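Local atomic coordinates of mandelate racemase / muconate lactonizing enzyme, C-terminal domain protein (Pseudovibrio sp. JE062, PDB entry 4JHM), a protein that belongs to the mandelate racemase / muconate lactonizing enzyme group of the enolase superfamily, in which a capping domain is joined to a TIM-barrel-like domain. Residues T72-L77 and S105-A110; A163-C168 and W218-A223; A177-V182 and M207-W212. All coordinates share one frame; numbering follows the deposited sequence.

Overall arrangement
The three contacts fall in the two domains of the enolase-superfamily fold. Contact 1 lies in the N-terminal capping domain, where helices pack beside an antiparallel sheet. Contacts 2 and 3 belong to the barrel, on the opposite side of the chain's centre: contact 1 lies about 34 Å from contact 2 and about 43 Å from contact 3, centre to centre. Contact 3 lies in the helical layer directly outside the strands of contact 2, and the two touch, with centres about 11 Å apart. Contact 3 is nested in the chain loop that contact 2 closes, and the Trp212 and Trp218 rings meet edge-to-face between them. Polar residues of contact 2 point into the barrel, where enzymes of this superfamily keep their active site.

Contact 1. Residues T72-L77 and S105-A110; sequences TIVPGL and SPIDIA
Val74 and Ile107 mark the closest passage of the two backbones, 8.3 Å between their CA atoms, where the end of helix 65-73, running on into a 3-10 turn, lies beside the long helix 100-119. The turn is closed by a backbone bond from Leu77 N to Val74 O, and the helix end and this turn together bring Ile73, Val74 and Leu77 to the same neighbour. On the other side a single residue, Ile107, does all the touching, about two turns into helix 100-119, where the N atoms of Pro106 and Ile107 lack a bond to the preceding turn. With its CG2 anti to the backbone N and its CG1 anti to the carbonyl carbon (chi1 -55°), Ile107 divides its two branches between different partners. The longer branch ends in CD1, which rests 3.7 Å from Ile73 CG2 and 3.9 Å from Val74 CG1. The shorter one, CG2, meets the isopropyl fork of Leu77, lying 3.7 Å from Leu77 CD1 and 4.0 Å from Leu77 CD2. In each pair the side chains run at a slant to one another, and the touching atoms are all methyl carbons.

The cluster continues into helix 85-92, whose Leu92 touches both Ile73 and Ile107, while Leu42 of strand 34-44 reaches Leu77. A second subunit borders the edge of the contact, where Asn60 of that subunit donates a hydrogen bond to Thr72 O. Polar ties of helix 100-119 lie elsewhere: Asp108 is bonded to Asn89 and to Thr280. Since only apolar carbon atoms meet across this buried contact, it is probably held by dispersion and the exclusion of water, with one branched isoleucine packed against three aliphatic neighbours.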
ATOM      1  N   THR A  72      19.869  10.819  40.798  1.00 77.41           N
ATOM      2  CA  THR A  72      20.501  11.773  39.900  1.00 75.58           C
ATOM      3  C   THR A  72      19.482  12.742  39.304  1.00 75.01           C
ATOM      4  O   THR A  72      19.846  13.792  38.776  1.00 73.73           O
ATOM      5  CB  THR A  72      21.257  11.048  38.767  1.00 75.68           C
ATOM      6  OG1 THR A  72      20.335  10.335  37.934  1.00 73.74           O
ATOM      7  CG2 THR A  72      22.262  10.070  39.345  1.00 76.21           C
ATOM      8  N   ILE A  73      18.205  12.389  39.404  1.00 75.82           N
ATOM      9  CA  ILE A  73      17.135  13.172  38.799  1.00 76.70           C
ATOM     10  C   ILE A  73      16.565  14.222  39.748  1.00 79.44           C
ATOM     11  O   ILE A  73      16.385  15.381  39.370  1.00 77.21           O
ATOM     12  CB  ILE A  73      15.973  12.260  38.371  1.00 74.29           C
ATOM     13  CG1 ILE A  73      16.384  11.387  37.185  1.00 73.51           C
ATOM     14  CG2 ILE A  73      14.753  13.089  38.008  1.00 75.99           C
ATOM     15  CD1 ILE A  73      15.362  10.326  36.836  1.00 73.55           C
ATOM     16  N   VAL A  74      16.302  13.806  40.984  1.00 79.93           N
ATOM     17  CA  VAL A  74      15.447  14.564  41.901  1.00 79.59           C
ATOM     18  C   VAL A  74      16.048  15.813  42.560  1.00 79.88           C
ATOM     19  O   VAL A  74      15.297  16.654  43.051  1.00 86.22           O
ATOM     20  CB  VAL A  74      14.891  13.656  43.021  1.00 80.76           C
ATOM     21  CG1 VAL A  74      14.056  12.532  42.430  1.00 78.84           C
ATOM     22  CG2 VAL A  74      16.015  13.102  43.880  1.00 83.91           C
ATOM     23  N   PRO A  75      17.383  15.948  42.589  1.00 79.61           N
ATOM     24  CA  PRO A  75      17.901  17.164  43.223  1.00 83.89           C
ATOM     25  C   PRO A  75      17.350  18.443  42.588  1.00 86.82           C
ATOM     26  O   PRO A  75      17.182  19.452  43.274  1.00 92.01           O
ATOM     27  CB  PRO A  75      19.414  17.061  43.002  1.00 81.77           C
ATOM     28  CG  PRO A  75      19.678  15.607  42.839  1.00 78.85           C
ATOM     29  CD  PRO A  75      18.467  15.063  42.132  1.00 80.29           C
ATOM     30  N   GLY A  76      17.064  18.388  41.290  1.00 86.98           N
ATOM     31  CA  GLY A  76      16.551  19.539  40.553  1.00 89.37           C
ATOM     32  C   GLY A  76      15.080  19.826  40.805  1.00 92.76           C
ATOM     33  O   GLY A  76      14.572  20.870  40.392  1.00 99.21           O
ATOM     34  N   LEU A  77      14.393  18.911  41.483  1.00 90.01           N
ATOM     35  CA  LEU A  77      12.974  19.093  41.785  1.00 87.97           C
ATOM     36  C   LEU A  77      12.767  20.243  42.762  1.00 87.53           C
ATOM     37  O   LEU A  77      11.851  21.049  42.597  1.00 91.35           O
ATOM     38  CB  LEU A  77      12.365  17.803  42.345  1.00 88.00           C
ATOM     39  CG  LEU A  77      12.300  16.623  41.368  1.00 89.97           C
ATOM     40  CD1 LEU A  77      11.782  15.371  42.063  1.00 90.13           C
ATOM     41  CD2 LEU A  77      11.441  16.955  40.155  1.00 87.65           C
ATOM     42  N   SER A 105       8.550   7.749  36.319  1.00 71.54           N
ATOM     43  CA  SER A 105       7.106   7.603  36.491  1.00 68.80           C
ATOM     44  C   SER A 105       6.619   7.947  37.899  1.00 71.37           C
ATOM     45  O   SER A 105       5.587   8.594  38.053  1.00 78.95           O
ATOM     46  CB  SER A 105       6.662   6.186  36.117  1.00 66.66           C
ATOM     47  OG  SER A 105       6.803   5.965  34.719  1.00 63.14           O
ATOM     48  N   PRO A 106       7.356   7.524  38.936  1.00 73.05           N
ATOM     49  CA  PRO A 106       6.901   7.814  40.301  1.00 72.87           C
ATOM     50  C   PRO A 106       6.878   9.308  40.647  1.00 71.74           C
ATOM     51  O   PRO A 106       6.053   9.743  41.447  1.00 65.87           O
ATOM     52  CB  PRO A 106       7.920   7.081  41.182  1.00 74.11           C
ATOM     53  CG  PRO A 106       8.603   6.103  40.286  1.00 72.76           C
ATOM     54  CD  PRO A 106       8.591   6.725  38.924  1.00 73.63           C
ATOM     55  N   ILE A 107       7.779  10.084  40.052  1.00 71.86           N
ATOM     56  CA  ILE A 107       7.844  11.511  40.341  1.00 75.44           C
ATOM     57  C   ILE A 107       6.628  12.211  39.745  1.00 75.17           C
ATOM     58  O   ILE A 107       5.973  13.000  40.414  1.00 74.73           O
ATOM     59  CB  ILE A 107       9.131  12.158  39.787  1.00 76.39           C
ATOM     60  CG1 ILE A 107      10.369  11.424  40.315  1.00 76.96           C
ATOM     61  CG2 ILE A 107       9.191  13.632  40.165  1.00 73.10           C
ATOM     62  CD1 ILE A 107      11.625  11.676  39.508  1.00 74.53           C
ATOM     63  N   ASP A 108       6.325  11.922  38.484  1.00 76.59           N
ATOM     64  CA  ASP A 108       5.137  12.489  37.853  1.00 77.34           C
ATOM     65  C   ASP A 108       3.901  12.100  38.654  1.00 77.61           C
ATOM     66  O   ASP A 108       3.044  12.935  38.947  1.00 77.32           O
ATOM     67  CB  ASP A 108       5.005  11.999  36.409  1.00 73.52           C
ATOM     68  CG  ASP A 108       3.649  12.324  35.798  1.00 73.96           C
ATOM     69  OD1 ASP A 108       2.675  11.592  36.082  1.00 68.83           O
ATOM     70  OD2 ASP A 108       3.561  13.305  35.025  1.00 71.69           O
ATOM     71  N   ILE A 109       3.829  10.826  39.017  1.00 75.66           N
ATOM     72  CA  ILE A 109       2.687  10.292  39.738  1.00 76.29           C
ATOM     73  C   ILE A 109       2.506  11.006  41.072  1.00 78.02           C
ATOM     74  O   ILE A 109       1.389  11.360  41.452  1.00 79.22           O
ATOM     75  CB  ILE A 109       2.848   8.777  39.966  1.00 76.86           C
ATOM     76  CG1 ILE A 109       2.675   8.028  38.643  1.00 74.71           C
ATOM     77  CG2 ILE A 109       1.831   8.276  40.982  1.00 82.10           C
ATOM     78  CD1 ILE A 109       3.224   6.620  38.654  1.00 76.36           C
ATOM     79  N   ALA A 110       3.615  11.223  41.769  1.00 77.68           N
ATOM     80  CA  ALA A 110       3.591  11.882  43.068  1.00 78.05           C
ATOM     81  C   ALA A 110       3.069  13.317  42.972  1.00 81.32           C
ATOM     82  O   ALA A 110       2.529  13.855  43.939  1.00 86.02           O
ATOM     83  CB  ALA A 110       4.981  11.867  43.684  1.00 77.38           C
TER

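Contact 2. Residues A163-C168 and W218-A223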
ATOM      1  N   ALA A 163     -12.578 -13.394  36.361  1.00 78.64           N
ATOM      2  CA  ALA A 163     -11.622 -13.636  35.292  1.00 75.03           C
ATOM      3  C   ALA A 163     -10.264 -13.992  35.874  1.00 73.93           C
ATOM      4  O   ALA A 163      -9.885 -13.501  36.937  1.00 78.90           O
ATOM      5  CB  ALA A 163     -11.506 -12.406  34.407  1.00 71.96           C
ATOM      6  N   ILE A 164      -9.536 -14.851  35.173  1.00 69.86           N
ATOM      7  CA  ILE A 164      -8.219 -15.265  35.619  1.00 70.90           C
ATOM      8  C   ILE A 164      -7.214 -15.209  34.475  1.00 71.81           C
ATOM      9  O   ILE A 164      -7.427 -15.813  33.424  1.00 67.10           O
ATOM     10  CB  ILE A 164      -8.255 -16.699  36.167  1.00 74.15           C
ATOM     11  CG1 ILE A 164      -9.206 -16.781  37.364  1.00 75.94           C
ATOM     12  CG2 ILE A 164      -6.854 -17.149  36.554  1.00 75.43           C
ATOM     13  CD1 ILE A 164      -9.325 -18.166  37.959  1.00 78.05           C
ATOM     14  N   LYS A 165      -6.126 -14.470  34.676  1.00 73.92           N
ATOM     15  CA  LYS A 165      -5.017 -14.497  33.734  1.00 70.94           C
ATOM     16  C   LYS A 165      -3.930 -15.400  34.288  1.00 72.72           C
ATOM     17  O   LYS A 165      -3.230 -15.041  35.234  1.00 74.52           O
ATOM     18  CB  LYS A 165      -4.443 -13.104  33.461  1.00 69.92           C
ATOM     19  CG  LYS A 165      -3.206 -13.152  32.570  1.00 68.70           C
ATOM     20  CD  LYS A 165      -2.690 -11.777  32.192  1.00 72.60           C
ATOM     21  CE  LYS A 165      -1.852 -11.154  33.295  1.00 76.06           C
ATOM     22  NZ  LYS A 165      -1.507  -9.736  32.991  1.00 76.59           N
ATOM     23  N   LEU A 166      -3.797 -16.572  33.684  1.00 71.33           N
ATOM     24  CA  LEU A 166      -2.799 -17.534  34.095  1.00 73.72           C
ATOM     25  C   LEU A 166      -1.416 -17.067  33.677  1.00 70.11           C
ATOM     26  O   LEU A 166      -1.210 -16.709  32.529  1.00 68.73           O
ATOM     27  CB  LEU A 166      -3.069 -18.881  33.427  1.00 75.23           C
ATOM     28  CG  LEU A 166      -4.463 -19.473  33.596  1.00 73.94           C
ATOM     29  CD1 LEU A 166      -4.699 -20.541  32.542  1.00 76.58           C
ATOM     30  CD2 LEU A 166      -4.626 -20.041  34.991  1.00 75.27           C
ATOM     31  N   HIS A 167      -0.468 -17.067  34.606  1.00 77.85           N
ATOM     32  CA  HIS A 167       0.933 -17.032  34.216  1.00 80.06           C
ATOM     33  C   HIS A 167       1.369 -18.477  34.082  1.00 81.22           C
ATOM     34  O   HIS A 167       0.983 -19.326  34.889  1.00 83.25           O
ATOM     35  CB  HIS A 167       1.795 -16.269  35.219  1.00 80.04           C
ATOM     36  CG  HIS A 167       1.736 -14.785  35.043  1.00 84.49           C
ATOM     37  ND1 HIS A 167       1.097 -13.951  35.935  1.00 90.39           N
ATOM     38  CD2 HIS A 167       2.214 -13.986  34.060  1.00 87.01           C
ATOM     39  CE1 HIS A 167       1.196 -12.702  35.518  1.00 87.93           C
ATOM     40  NE2 HIS A 167       1.869 -12.696  34.382  1.00 89.12           N
ATOM     41  N   CYS A 168       2.145 -18.760  33.045  1.00 84.33           N
ATOM     42  CA  CYS A 168       2.434 -20.135  32.675  1.00 83.09           C
ATOM     43  C   CYS A 168       3.928 -20.396  32.537  1.00 81.71           C
ATOM     44  O   CYS A 168       4.761 -19.551  32.870  1.00 78.93           O
ATOM     45  CB  CYS A 168       1.717 -20.475  31.368  1.00 80.17           C
ATOM     46  SG  CYS A 168       2.230 -19.457  29.969  1.00 93.47           S
ATOM     47  N   TRP A 218     -11.439 -18.009  24.894  1.00 68.48           N
ATOM     48  CA  TRP A 218     -10.643 -17.372  25.939  1.00 65.27           C
ATOM     49  C   TRP A 218     -10.537 -15.885  25.654  1.00 61.95           C
ATOM     50  O   TRP A 218     -10.789 -15.439  24.539  1.00 58.71           O
ATOM     51  CB  TRP A 218      -9.254 -17.989  26.037  1.00 64.27           C
ATOM     52  CG  TRP A 218      -9.253 -19.298  26.732  1.00 66.46           C
ATOM     53  CD1 TRP A 218     -10.208 -20.264  26.651  1.00 65.86           C
ATOM     54  CD2 TRP A 218      -8.238 -19.805  27.605  1.00 69.44           C
ATOM     55  NE1 TRP A 218      -9.858 -21.340  27.427  1.00 68.90           N
ATOM     56  CE2 TRP A 218      -8.651 -21.084  28.022  1.00 69.92           C
ATOM     57  CE3 TRP A 218      -7.025 -19.299  28.080  1.00 67.07           C
ATOM     58  CZ2 TRP A 218      -7.895 -21.864  28.891  1.00 73.27           C
ATOM     59  CZ3 TRP A 218      -6.277 -20.071  28.939  1.00 70.16           C
ATOM     60  CH2 TRP A 218      -6.713 -21.343  29.337  1.00 75.00           C
ATOM     61  N   GLU A 219     -10.145 -15.130  26.672  1.00 65.40           N
ATOM     62  CA  GLU A 219     -10.302 -13.681  26.671  1.00 64.78           C
ATOM     63  C   GLU A 219      -9.219 -12.975  25.864  1.00 64.50           C
ATOM     64  O   GLU A 219      -9.527 -12.244  24.924  1.00 70.82           O
ATOM     65  CB  GLU A 219     -10.346 -13.173  28.117  1.00 65.59           C
ATOM     66  CG  GLU A 219     -10.494 -11.669  28.271  1.00 66.21           C
ATOM     67  CD  GLU A 219     -11.836 -11.157  27.798  1.00 67.78           C
ATOM     68  OE1 GLU A 219     -12.642 -11.968  27.295  1.00 70.84           O
ATOM     69  OE2 GLU A 219     -12.082  -9.938  27.930  1.00 70.06           O
ATOM     70  N   TRP A 220      -7.955 -13.179  26.228  1.00 66.13           N
ATOM     71  CA  TRP A 220      -6.857 -12.613  25.449  1.00 67.32           C
ATOM     72  C   TRP A 220      -5.528 -13.338  25.637  1.00 63.37           C
ATOM     73  O   TRP A 220      -5.269 -13.925  26.683  1.00 65.13           O
ATOM     74  CB  TRP A 220      -6.701 -11.105  25.719  1.00 67.06           C
ATOM     75  CG  TRP A 220      -5.979 -10.722  26.976  1.00 61.42           C
ATOM     76  CD1 TRP A 220      -4.742 -11.132  27.377  1.00 65.76           C
ATOM     77  CD2 TRP A 220      -6.436  -9.804  27.967  1.00 59.97           C
ATOM     78  NE1 TRP A 220      -4.411 -10.546  28.574  1.00 61.57           N
ATOM     79  CE2 TRP A 220      -5.435  -9.720  28.954  1.00 61.40           C
ATOM     80  CE3 TRP A 220      -7.605  -9.054  28.126  1.00 61.39           C
ATOM     81  CZ2 TRP A 220      -5.567  -8.916  30.082  1.00 61.32           C
ATOM     82  CZ3 TRP A 220      -7.734  -8.254  29.244  1.00 60.35           C
ATOM     83  CH2 TRP A 220      -6.720  -8.190  30.207  1.00 64.26           C
ATOM     84  N   LEU A 221      -4.704 -13.294  24.594  1.00 58.83           N
ATOM     85  CA  LEU A 221      -3.343 -13.798  24.641  1.00 58.95           C
ATOM     86  C   LEU A 221      -2.400 -12.618  24.795  1.00 58.09           C
ATOM     87  O   LEU A 221      -2.302 -11.773  23.907  1.00 60.56           O
ATOM     88  CB  LEU A 221      -3.003 -14.567  23.360  1.00 58.51           C
ATOM     89  CG  LEU A 221      -1.528 -14.959  23.187  1.00 58.91           C
ATOM     90  CD1 LEU A 221      -1.025 -15.683  24.425  1.00 62.45           C
ATOM     91  CD2 LEU A 221      -1.306 -15.814  21.949  1.00 57.20           C
ATOM     92  N   GLU A 222      -1.702 -12.565  25.920  1.00 57.58           N
ATOM     93  CA  GLU A 222      -0.824 -11.442  26.216  1.00 58.61           C
ATOM     94  C   GLU A 222       0.635 -11.799  25.946  1.00 54.44           C
ATOM     95  O   GLU A 222       1.129 -12.823  26.412  1.00 57.68           O
ATOM     96  CB  GLU A 222      -1.012 -11.000  27.677  1.00 62.07           C
ATOM     97  CG  GLU A 222       0.104 -10.121  28.220  1.00 64.93           C
ATOM     98  CD  GLU A 222      -0.167  -9.622  29.627  1.00 72.89           C
ATOM     99  OE1 GLU A 222      -1.350  -9.400  29.973  1.00 68.29           O
ATOM    100  OE2 GLU A 222       0.815  -9.449  30.385  1.00 78.65           O
ATOM    101  N   ALA A 223       1.320 -10.951  25.187  1.00 53.31           N
ATOM    102  CA  ALA A 223       2.751 -11.116  24.960  1.00 53.72           C
ATOM    103  C   ALA A 223       3.063 -12.470  24.326  1.00 56.02           C
ATOM    104  O   ALA A 223       3.778 -13.279  24.913  1.00 57.30           O
ATOM    105  CB  ALA A 223       3.505 -10.965  26.273  1.00 49.34           C
TER
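Lys165 and Glu222 join two strands of a beta/alpha barrel that are not direct neighbours: strands 163-167 and 220-222 each pair in parallel with strand 192-196, and successive beta-alpha-beta crossovers link the three. The nearest CA atoms, those of Lys165 and Trp220, are accordingly 8.7 Å apart, and side chains alone bridge the gap.

The tight part faces the barrel interior. Lys165 leaves its strand with CG anti to the backbone N (chi1 175°), runs straight, then bends at chi3 (81°), which turns its amine toward Glu222; the two side chains cross at nearly a right angle. The resulting salt bridge is buried, and Lys165 NZ also has a salt bridge to Glu324 and a hydrogen bond to Tyr137, giving the amine three polar partners. Glu222 stands on the fourth strand of this barrel, where relatives often carry a metal-binding acid, and the cluster is consistent with an active-site wall.

Trp220 sits more loosely, no nearer to the lysine chain than 4.2 Å, from its NE1 to Lys165 CD. A separate apolar patch lies on the outer, helix-facing side of the sheet: Leu166 CD1 is 3.9 Å from Trp218 CH2, the two side chains crossing at about a right angle, while the indole's NE1 is bonded to Glu183. All the touching residues are buried; only at Glu219, which does not touch strand 163-167 and is salt-bridged to Arg192, does segment 218-223 become partly exposed. At the tight end, Lys165 NZ approaches Glu222 OE1 at 3.0 Å on the syn side, 25° out of the carboxylate plane.

Contact 3. Residues A177-V182 and M207-W212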
ATOM      1  N   ALA A 177      -0.440 -28.506  27.960  1.00 84.13           N
ATOM      2  CA  ALA A 177      -0.956 -29.475  28.924  1.00 83.00           C
ATOM      3  C   ALA A 177      -1.741 -28.743  30.005  1.00 83.95           C
ATOM      4  O   ALA A 177      -2.733 -29.251  30.523  1.00 86.11           O
ATOM      5  CB  ALA A 177       0.181 -30.275  29.539  1.00 79.91           C
ATOM      6  N   LEU A 178      -1.283 -27.542  30.341  1.00 84.17           N
ATOM      7  CA  LEU A 178      -1.968 -26.705  31.310  1.00 81.14           C
ATOM      8  C   LEU A 178      -3.272 -26.199  30.717  1.00 79.55           C
ATOM      9  O   LEU A 178      -4.359 -26.531  31.178  1.00 83.21           O
ATOM     10  CB  LEU A 178      -1.082 -25.519  31.685  1.00 77.51           C
ATOM     11  CG  LEU A 178      -1.779 -24.380  32.427  1.00 79.89           C
ATOM     12  CD1 LEU A 178      -2.066 -24.780  33.866  1.00 85.71           C
ATOM     13  CD2 LEU A 178      -0.925 -23.124  32.386  1.00 81.05           C
ATOM     14  N   VAL A 179      -3.143 -25.395  29.672  1.00 79.50           N
ATOM     15  CA  VAL A 179      -4.281 -24.747  29.037  1.00 77.77           C
ATOM     16  C   VAL A 179      -5.457 -25.690  28.758  1.00 74.62           C
ATOM     17  O   VAL A 179      -6.605 -25.326  28.986  1.00 75.55           O
ATOM     18  CB  VAL A 179      -3.833 -24.047  27.738  1.00 76.08           C
ATOM     19  CG1 VAL A 179      -4.940 -24.055  26.706  1.00 83.74           C
ATOM     20  CG2 VAL A 179      -3.387 -22.623  28.041  1.00 73.26           C
ATOM     21  N   GLU A 180      -5.176 -26.895  28.270  1.00 76.45           N
ATOM     22  CA  GLU A 180      -6.233 -27.832  27.885  1.00 78.22           C
ATOM     23  C   GLU A 180      -6.915 -28.476  29.098  1.00 83.31           C
ATOM     24  O   GLU A 180      -8.135 -28.676  29.104  1.00 82.93           O
ATOM     25  CB  GLU A 180      -5.672 -28.909  26.951  1.00 77.60           C
ATOM     26  CG  GLU A 180      -5.244 -28.366  25.595  1.00 82.26           C
ATOM     27  CD  GLU A 180      -4.886 -29.453  24.597  1.00 82.36           C
ATOM     28  OE1 GLU A 180      -4.198 -30.417  24.984  1.00 81.62           O
ATOM     29  OE2 GLU A 180      -5.284 -29.334  23.419  1.00 80.97           O
ATOM     30  N   ALA A 181      -6.124 -28.794  30.118  1.00 84.47           N
ATOM     31  CA  ALA A 181      -6.647 -29.381  31.349  1.00 87.61           C
ATOM     32  C   ALA A 181      -7.561 -28.404  32.086  1.00 87.05           C
ATOM     33  O   ALA A 181      -8.525 -28.816  32.733  1.00 90.64           O
ATOM     34  CB  ALA A 181      -5.502 -29.812  32.251  1.00 87.87           C
ATOM     35  N   VAL A 182      -7.249 -27.114  31.991  1.00 82.87           N
ATOM     36  CA  VAL A 182      -8.065 -26.079  32.618  1.00 81.83           C
ATOM     37  C   VAL A 182      -9.391 -25.903  31.890  1.00 80.14           C
ATOM     38  O   VAL A 182     -10.430 -25.726  32.521  1.00 82.24           O
ATOM     39  CB  VAL A 182      -7.334 -24.721  32.646  1.00 81.05           C
ATOM     40  CG1 VAL A 182      -8.327 -23.584  32.833  1.00 82.56           C
ATOM     41  CG2 VAL A 182      -6.284 -24.698  33.747  1.00 79.97           C
HETATM   42  N   MSE A 207       0.758 -18.656  16.941  1.00 62.99           N
HETATM   43  CA  MSE A 207      -0.421 -18.821  16.097  1.00 63.12           C
HETATM   44  C   MSE A 207      -1.189 -20.054  16.478  1.00 59.49           C
HETATM   45  O   MSE A 207      -2.408 -20.067  16.434  1.00 62.74           O
HETATM   46  CB  MSE A 207      -0.014 -18.894  14.631  1.00 65.07           C
HETATM   47  CG  MSE A 207      -1.239 -19.050  13.730  1.00 70.48           C
HETATM   48 SE   MSE A 207      -2.367 -17.432  13.764  1.00 75.03          SE
HETATM   49  CE  MSE A 207      -1.282 -16.340  12.542  1.00 67.50           C
ATOM     50  N   LYS A 208      -0.490 -21.110  16.861  1.00 61.41           N
ATOM     51  CA  LYS A 208      -1.157 -22.349  17.215  1.00 62.96           C
ATOM     52  C   LYS A 208      -2.020 -22.154  18.466  1.00 65.03           C
ATOM     53  O   LYS A 208      -3.173 -22.586  18.518  1.00 61.74           O
ATOM     54  CB  LYS A 208      -0.127 -23.450  17.447  1.00 67.27           C
ATOM     55  CG  LYS A 208      -0.585 -24.823  16.995  1.00 72.97           C
ATOM     56  CD  LYS A 208      -0.051 -25.172  15.617  1.00 77.63           C
ATOM     57  CE  LYS A 208       1.394 -25.642  15.686  1.00 81.79           C
ATOM     58  NZ  LYS A 208       1.803 -26.361  14.445  1.00 86.02           N
HETATM   59  N   MSE A 209      -1.453 -21.494  19.471  1.00 68.93           N
HETATM   60  CA  MSE A 209      -2.143 -21.274  20.742  1.00 71.21           C
HETATM   61  C   MSE A 209      -3.306 -20.344  20.571  1.00 67.68           C
HETATM   62  O   MSE A 209      -4.349 -20.522  21.202  1.00 62.03           O
HETATM   63  CB  MSE A 209      -1.169 -20.673  21.751  1.00 72.55           C
HETATM   64  CG  MSE A 209      -1.850 -20.241  23.049  1.00 78.06           C
HETATM   65 SE   MSE A 209      -2.364 -21.784  24.174  1.00 85.77          SE
HETATM   66  CE  MSE A 209      -0.642 -22.734  24.245  1.00 76.16           C
ATOM     67  N   ALA A 210      -3.135 -19.339  19.717  1.00 67.39           N
ATOM     68  CA  ALA A 210      -4.161 -18.318  19.512  1.00 64.61           C
ATOM     69  C   ALA A 210      -5.400 -18.926  18.869  1.00 66.54           C
ATOM     70  O   ALA A 210      -6.523 -18.694  19.327  1.00 64.66           O
ATOM     71  CB  ALA A 210      -3.616 -17.192  18.656  1.00 60.81           C
ATOM     72  N   LYS A 211      -5.184 -19.707  17.812  1.00 64.00           N
ATOM     73  CA  LYS A 211      -6.259 -20.430  17.150  1.00 63.04           C
ATOM     74  C   LYS A 211      -6.997 -21.318  18.144  1.00 62.15           C
ATOM     75  O   LYS A 211      -8.219 -21.419  18.110  1.00 67.01           O
ATOM     76  CB  LYS A 211      -5.716 -21.283  16.001  1.00 62.72           C
ATOM     77  CG  LYS A 211      -5.326 -20.491  14.766  1.00 62.49           C
ATOM     78  CD  LYS A 211      -5.328 -21.383  13.534  1.00 71.73           C
ATOM     79  CE  LYS A 211      -4.684 -20.708  12.327  1.00 76.57           C
ATOM     80  NZ  LYS A 211      -5.372 -19.460  11.892  1.00 72.54           N
ATOM     81  N   TRP A 212      -6.253 -21.959  19.034  1.00 63.09           N
ATOM     82  CA  TRP A 212      -6.865 -22.791  20.057  1.00 64.44           C
ATOM     83  C   TRP A 212      -7.639 -21.951  21.071  1.00 64.96           C
ATOM     84  O   TRP A 212      -8.771 -22.281  21.423  1.00 67.84           O
ATOM     85  CB  TRP A 212      -5.806 -23.626  20.768  1.00 65.47           C
ATOM     86  CG  TRP A 212      -6.376 -24.547  21.797  1.00 70.44           C
ATOM     87  CD1 TRP A 212      -6.640 -25.879  21.653  1.00 71.44           C
ATOM     88  CD2 TRP A 212      -6.760 -24.204  23.135  1.00 70.99           C
ATOM     89  NE1 TRP A 212      -7.161 -26.384  22.818  1.00 76.04           N
ATOM     90  CE2 TRP A 212      -7.243 -25.377  23.743  1.00 71.90           C
ATOM     91  CE3 TRP A 212      -6.739 -23.017  23.876  1.00 66.07           C
ATOM     92  CZ2 TRP A 212      -7.703 -25.397  25.053  1.00 72.35           C
ATOM     93  CZ3 TRP A 212      -7.197 -23.039  25.176  1.00 64.68           C
ATOM     94  CH2 TRP A 212      -7.675 -24.219  25.751  1.00 71.57           C
TER
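Trp212 reaches out from helix 203-215 against Val179 and Glu180 of helix 172-186, its CG anti to the backbone N (chi1 -178°). The indole spans the interval between two nearly parallel outer helices of the barrel; the axes of segments 177-182 and 207-212 approach to 12.2 Å, with 4° between their directions. Val179 advances from the opposite direction, and its CG1 lies over one face of the six-membered ring, but too close in the model for the detail to be relied on. The other branch of Val179, CG2, lies 4.1 Å from the selenium of selenomethionine Met209, whose chain bends at chi2 and chi3.

Glu180 slants past the indole near NE1 and CZ2. Its CG lies 3.9 Å from Trp212 CZ2, and its carboxylate plane stands 54° from the ring plane, with OE2 only loosely near Trp212 NE1, at 3.5 Å. Glu183 touches the Trp212 side chain, and at the outer border Lys208 is bonded to Asn217 of a third subunit. Chemically the contact grades from buried Val179 and Met209, through the partly exposed indole, to the exposed Glu180, consistent with packing, rather than polar bonds, joining the two helices.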